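Local coordinates for protein transketolase (Campylobacter jejuni, PDB 3L84) that belongs to the transketolase family, with two domains of the thiamine diphosphate-binding clan followed by a transketolase-like C-terminal domain, at residues A[469-474]-A[491-496]; A[408-413]-A[436-441]. All coordinates share one frame; numbering follows the deposited sequence.

Both contacts are buried and pair parallel strands of one six-stranded sheet in the pyrimidine binding domain, each closing a beta-alpha-beta unit. Contact 2 (408-413 with 436-441) lies inside the sheet, with strands on both sides, and packs mainly apolar side chains against helices; its polar groups are hydroxyls and a histidine. Contact 1 (469-474 with 491-496) includes the edge strand of this sheet; its outer segment carries Arg-472, which forms salt bridges, and Thr-470, hydrogen-bonded to Glu-563. Strands 436-440 and 493-496 are neighbours: Phe-495 N lies 2.8 Å from Phe-437 O, and Phe-495 O lies 2.8 Å from Phe-439 N, probable hydrogen bonds that continue the ladder from one contact to the next.

Contact 1. Residues A[469-474]-A[491-496]; sequences LTFRPA and IPSAFV
The rings of Phe-471 and Phe-495 lie nearly parallel, planes at 24°, but are offset with little overlap, with centroids 5.6 Å apart. CD2 of Phe-471 comes over one face of the Phe-495 ring, 4.2 Å from its CE1. At the edge of the Phe-471 ring lie Ala-494 O and the hydroxymethyl group of Ser-493, whose OG is 3.5 Å from CE2. The guanidinium of Arg-472 meets Val-496 CG1 at its edge. Arg-472 has CG anti to the backbone N (chi1 -175°) and an extended chain from CG to NE, which carries the methylenes past Val-496, CD lying 3.9 Å from CG1. Leu-469 meets Ile-491 roughly perpendicularly, CG of the leucine against CD1 of the isoleucine at 3.8 Å.

Four backbone hydrogen bonds tie the strands in parallel, Leu-469 O taking Ala-494 N at 2.9 Å and Phe-471 O taking Val-496 N at 2.8 Å. Past the last rung a water donates to both Pro-473 O and Val-496 O, bridging the two segments beyond the end of strand 469-471.

Polar ends turn to other parts of the chain: Arg-472 forms salt bridges with Asp-442 and Glu-536 and bonds Ser-533, and Thr-470 OG1 bonds Glu-563. The pair closes a beta-alpha-beta unit whose helix 476-488 packs on Phe-471, Ser-493 and Phe-495, with Trp-483 stacked on Phe-495. Helix 458-464 meets Thr-470 and Arg-472, helix 562-566 meets Leu-469 and Phe-471, and strand 436-440 adjoins 493-496.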
loop_
_atom_site.group_PDB
_atom_site.type_symbol
_atom_site.label_atom_id
_atom_site.label_comp_id
_atom_site.label_asym_id
_atom_site.label_seq_id
_atom_site.Cartn_x
_atom_site.Cartn_y
_atom_site.Cartn_z
ATOM N N LEU A 469 -7.868 -10.357 13.256
ATOM C CA LEU A 469 -9.220 -10.064 13.727
ATOM C C LEU A 469 -9.564 -8.629 13.357
ATOM O O LEU A 469 -8.745 -7.749 13.577
ATOM C CB LEU A 469 -9.311 -10.241 15.230
ATOM C CG LEU A 469 -9.015 -11.645 15.733
ATOM C CD1 LEU A 469 -9.120 -11.691 17.260
ATOM C CD2 LEU A 469 -9.960 -12.688 15.105
ATOM N N THR A 470 -10.742 -8.385 12.822
ATOM C CA THR A 470 -11.109 -7.038 12.415
ATOM C C THR A 470 -12.314 -6.658 13.275
ATOM O O THR A 470 -13.449 -7.073 12.993
ATOM C CB THR A 470 -11.442 -6.943 10.931
ATOM O OG1 THR A 470 -10.322 -7.487 10.190
ATOM C CG2 THR A 470 -11.669 -5.501 10.464
ATOM N N PHE A 471 -12.099 -5.859 14.305
ATOM C CA PHE A 471 -13.170 -5.439 15.209
ATOM C C PHE A 471 -13.771 -4.131 14.762
ATOM O O PHE A 471 -13.039 -3.177 14.487
ATOM C CB PHE A 471 -12.656 -5.270 16.621
ATOM C CG PHE A 471 -12.231 -6.539 17.273
ATOM C CD1 PHE A 471 -13.166 -7.427 17.751
ATOM C CD2 PHE A 471 -10.892 -6.858 17.389
ATOM C CE1 PHE A 471 -12.772 -8.590 18.400
ATOM C CE2 PHE A 471 -10.520 -8.031 18.034
ATOM C CZ PHE A 471 -11.473 -8.865 18.517
ATOM N N ARG A 472 -15.093 -4.049 14.683
ATOM C CA ARG A 472 -15.793 -2.804 14.332
ATOM C C ARG A 472 -16.867 -2.573 15.410
ATOM O O ARG A 472 -18.048 -2.876 15.214
ATOM C CB ARG A 472 -16.345 -2.855 12.933
ATOM C CG ARG A 472 -16.955 -1.596 12.451
ATOM C CD ARG A 472 -17.240 -1.590 10.932
ATOM N NE ARG A 472 -17.782 -0.296 10.479
ATOM C CZ ARG A 472 -19.029 -0.037 10.133
ATOM N NH1 ARG A 472 -19.954 -0.967 10.051
ATOM N NH2 ARG A 472 -19.317 1.202 9.788
ATOM N N PRO A 473 -16.466 -2.038 16.571
ATOM C CA PRO A 473 -17.380 -1.979 17.710
ATOM C C PRO A 473 -18.480 -0.956 17.499
ATOM O O PRO A 473 -18.258 0.103 16.904
ATOM C CB PRO A 473 -16.472 -1.575 18.873
ATOM C CG PRO A 473 -15.341 -0.881 18.232
ATOM C CD PRO A 473 -15.093 -1.623 16.941
ATOM N N ALA A 474 -19.679 -1.273 17.978
ATOM C CA ALA A 474 -20.803 -0.373 17.881
ATOM C C ALA A 474 -20.876 0.602 19.039
ATOM O O ALA A 474 -21.568 1.634 18.925
ATOM C CB ALA A 474 -22.087 -1.156 17.801
ATOM N N ILE A 491 -3.082 -13.714 17.322
ATOM C CA ILE A 491 -2.924 -13.071 16.014
ATOM C C ILE A 491 -3.149 -11.584 16.210
ATOM O O ILE A 491 -3.760 -11.175 17.218
ATOM C CB ILE A 491 -3.940 -13.650 14.995
ATOM C CG1 ILE A 491 -5.388 -13.671 15.525
ATOM C CG2 ILE A 491 -3.506 -15.054 14.495
ATOM C CD1 ILE A 491 -6.421 -14.085 14.475
ATOM N N PRO A 492 -2.693 -10.739 15.283
ATOM C CA PRO A 492 -2.957 -9.315 15.371
ATOM C C PRO A 492 -4.397 -8.942 15.145
ATOM O O PRO A 492 -5.206 -9.709 14.634
ATOM C CB PRO A 492 -2.106 -8.731 14.268
ATOM C CG PRO A 492 -1.952 -9.840 13.288
ATOM C CD PRO A 492 -1.888 -11.084 14.101
ATOM N N SER A 493 -4.743 -7.738 15.610
ATOM C CA SER A 493 -6.106 -7.212 15.490
ATOM C C SER A 493 -6.108 -5.792 14.956
ATOM O O SER A 493 -5.178 -5.000 15.219
ATOM C CB SER A 493 -6.803 -7.166 16.856
ATOM O OG SER A 493 -7.072 -8.457 17.433
ATOM N N ALA A 494 -7.164 -5.457 14.205
ATOM C CA ALA A 494 -7.470 -4.126 13.808
ATOM C C ALA A 494 -8.738 -3.661 14.522
ATOM O O ALA A 494 -9.655 -4.458 14.753
ATOM C CB ALA A 494 -7.690 -4.032 12.299
ATOM N N PHE A 495 -8.790 -2.377 14.848
ATOM C CA PHE A 495 -9.929 -1.707 15.445
ATOM C C PHE A 495 -10.410 -0.654 14.455
ATOM O O PHE A 495 -9.685 0.287 14.123
ATOM C CB PHE A 495 -9.517 -1.089 16.778
ATOM C CG PHE A 495 -9.131 -2.111 17.799
ATOM C CD1 PHE A 495 -10.059 -2.619 18.699
ATOM C CD2 PHE A 495 -7.884 -2.623 17.816
ATOM C CE1 PHE A 495 -9.662 -3.580 19.645
ATOM C CE2 PHE A 495 -7.515 -3.576 18.731
ATOM C CZ PHE A 495 -8.406 -4.053 19.632
ATOM N N VAL A 496 -11.646 -0.828 13.992
ATOM C CA VAL A 496 -12.255 0.016 12.969
ATOM C C VAL A 496 -13.293 0.900 13.672
ATOM O O VAL A 496 -14.287 0.389 14.213
ATOM C CB VAL A 496 -12.851 -0.845 11.873
ATOM C CG1 VAL A 496 -13.658 -0.005 10.831
ATOM C CG2 VAL A 496 -11.798 -1.704 11.167
HETATM O O HOH W 1 -16.630 1.465 15.298
#

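Contact 2. Residues A[408-413]-A[436-441]; sequences LPFSAT and FFIFTH
Ala-412 and Ile-438 meet CB to CB at 3.8 Å in the middle of a parallel strand pair, the two strands of a beta-alpha-beta unit in the pyrimidine binding domain. On the same face, Phe-410 CB lies 4.2 Å from Phe-436 CB. Phe-410 CG sits between the backbone N and the carbonyl carbon (chi1 70°), which turns the ring away from strand 436-440, although CD1 still touches Ile-438 CG1 at 4.0 Å. The other face carries Ser-411, Phe-437, Thr-413 and Phe-439; there the methyl CG2 of Thr-413 lies 4.1 Å from both CD1 and CE1 of Phe-439.

Five backbone hydrogen bonds hold this register, from Pro-409 O with Phe-436 N to Thr-413 O with Thr-440 N; the latter, at 3.2 Å, is the longest and most bent.

Farther out, helix 418-431, the connection of the unit, packs on Thr-413, Phe-437 and Phe-439, whereas helix 340-354 meets Phe-410 and Ile-438. Ser-411 OG is hydrogen-bonded to His-435 and Asn-398. Beyond the last rung His-441 ND1 donates to Thr-440 OG1 at 2.8 Å, and that hydroxyl is also hydrogen-bonded to Asn-369 OD1.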
loop_
_atom_site.group_PDB
_atom_site.type_symbol
_atom_site.label_atom_id
_atom_site.label_comp_id
_atom_site.label_asym_id
_atom_site.label_seq_id
_atom_site.Cartn_x
_atom_site.Cartn_y
_atom_site.Cartn_z
ATOM N N LEU A 408 4.403 -4.055 23.300
ATOM C CA LEU A 408 3.041 -4.250 22.777
ATOM C C LEU A 408 2.697 -2.974 21.996
ATOM O O LEU A 408 2.223 -1.999 22.621
ATOM C CB LEU A 408 2.080 -4.460 23.938
ATOM C CG LEU A 408 2.295 -5.764 24.691
ATOM C CD1 LEU A 408 1.677 -5.695 26.077
ATOM C CD2 LEU A 408 1.751 -6.923 23.914
ATOM N N PRO A 409 2.962 -2.951 20.692
ATOM C CA PRO A 409 2.832 -1.708 19.941
ATOM C C PRO A 409 1.490 -1.545 19.253
ATOM O O PRO A 409 0.833 -2.520 18.870
ATOM C CB PRO A 409 3.918 -1.831 18.894
ATOM C CG PRO A 409 3.877 -3.291 18.559
ATOM C CD PRO A 409 3.630 -3.979 19.886
ATOM N N PHE A 410 1.112 -0.283 19.048
ATOM C CA PHE A 410 -0.020 0.043 18.178
ATOM C C PHE A 410 0.367 1.065 17.136
ATOM O O PHE A 410 1.176 1.953 17.357
ATOM C CB PHE A 410 -1.286 0.517 18.970
ATOM C CG PHE A 410 -1.164 1.869 19.624
ATOM C CD1 PHE A 410 -1.434 3.042 18.902
ATOM C CD2 PHE A 410 -0.739 1.975 20.929
ATOM C CE1 PHE A 410 -1.310 4.285 19.524
ATOM C CE2 PHE A 410 -0.618 3.215 21.544
ATOM C CZ PHE A 410 -0.908 4.360 20.832
ATOM N N SER A 411 -0.206 0.878 15.935
ATOM C CA SER A 411 -0.067 1.752 14.760
ATOM C C SER A 411 -1.405 2.368 14.458
ATOM O O SER A 411 -2.397 1.634 14.407
ATOM C CB SER A 411 0.354 0.939 13.521
ATOM O OG SER A 411 1.609 0.296 13.727
ATOM N N ALA A 412 -1.479 3.677 14.220
ATOM C CA ALA A 412 -2.745 4.361 13.997
ATOM C C ALA A 412 -2.729 5.226 12.770
ATOM O O ALA A 412 -1.763 5.952 12.508
ATOM C CB ALA A 412 -3.151 5.183 15.244
ATOM N N THR A 413 -3.844 5.205 12.045
ATOM C CA THR A 413 -4.111 6.138 10.956
ATOM C C THR A 413 -5.604 6.099 10.635
ATOM O O THR A 413 -6.386 5.370 11.288
ATOM C CB THR A 413 -3.238 5.823 9.698
ATOM O OG1 THR A 413 -3.457 6.826 8.695
ATOM C CG2 THR A 413 -3.516 4.428 9.106
ATOM N N PHE A 436 -1.220 -4.095 17.228
ATOM C CA PHE A 436 -2.607 -3.620 17.141
ATOM C C PHE A 436 -2.706 -2.446 16.189
ATOM O O PHE A 436 -1.897 -1.528 16.230
ATOM C CB PHE A 436 -3.087 -3.237 18.555
ATOM C CG PHE A 436 -2.793 -4.308 19.569
ATOM C CD1 PHE A 436 -3.481 -5.487 19.555
ATOM C CD2 PHE A 436 -1.771 -4.168 20.472
ATOM C CE1 PHE A 436 -3.180 -6.487 20.419
ATOM C CE2 PHE A 436 -1.471 -5.196 21.364
ATOM C CZ PHE A 436 -2.142 -6.352 21.310
ATOM N N PHE A 437 -3.693 -2.483 15.319
ATOM C CA PHE A 437 -3.894 -1.480 14.280
ATOM C C PHE A 437 -5.138 -0.686 14.591
ATOM O O PHE A 437 -6.214 -1.267 14.775
ATOM C CB PHE A 437 -3.982 -2.159 12.882
ATOM C CG PHE A 437 -2.688 -2.811 12.434
ATOM C CD1 PHE A 437 -1.842 -2.144 11.566
ATOM C CD2 PHE A 437 -2.308 -4.043 12.913
ATOM C CE1 PHE A 437 -0.633 -2.729 11.183
ATOM C CE2 PHE A 437 -1.099 -4.604 12.531
ATOM C CZ PHE A 437 -0.291 -3.938 11.684
ATOM N N ILE A 438 -5.007 0.624 14.644
ATOM C CA ILE A 438 -6.075 1.525 15.095
ATOM C C ILE A 438 -6.469 2.334 13.868
ATOM O O ILE A 438 -5.672 3.137 13.372
ATOM C CB ILE A 438 -5.587 2.454 16.233
ATOM C CG1 ILE A 438 -4.905 1.714 17.393
ATOM C CG2 ILE A 438 -6.715 3.360 16.704
ATOM C CD1 ILE A 438 -5.634 0.607 17.951
ATOM N N PHE A 439 -7.690 2.128 13.380
ATOM C CA PHE A 439 -8.158 2.754 12.147
ATOM C C PHE A 439 -9.418 3.543 12.439
ATOM O O PHE A 439 -10.491 2.954 12.536
ATOM C CB PHE A 439 -8.440 1.701 11.085
ATOM C CG PHE A 439 -7.253 0.868 10.641
ATOM C CD1 PHE A 439 -6.017 1.422 10.389
ATOM C CD2 PHE A 439 -7.409 -0.476 10.413
ATOM C CE1 PHE A 439 -4.968 0.630 9.928
ATOM C CE2 PHE A 439 -6.368 -1.265 9.958
ATOM C CZ PHE A 439 -5.158 -0.720 9.731
ATOM N N THR A 440 -9.326 4.863 12.487
ATOM C CA THR A 440 -10.481 5.690 12.746
ATOM C C THR A 440 -11.051 6.208 11.438
ATOM O O THR A 440 -10.528 5.929 10.338
ATOM C CB THR A 440 -10.179 6.845 13.710
ATOM O OG1 THR A 440 -9.415 7.860 13.046
ATOM C CG2 THR A 440 -9.431 6.352 14.944
ATOM N N HIS A 441 -12.166 6.899 11.499
ATOM C CA HIS A 441 -12.774 7.524 10.325
ATOM C C HIS A 441 -13.186 6.439 9.351
ATOM O O HIS A 441 -12.833 6.415 8.179
ATOM C CB HIS A 441 -11.832 8.558 9.724
ATOM C CG HIS A 441 -11.639 9.759 10.593
ATOM N ND1 HIS A 441 -11.130 9.679 11.873
ATOM C CD2 HIS A 441 -11.898 11.065 10.365
ATOM C CE1 HIS A 441 -11.088 10.896 12.396
ATOM N NE2 HIS A 441 -11.574 11.749 11.510
#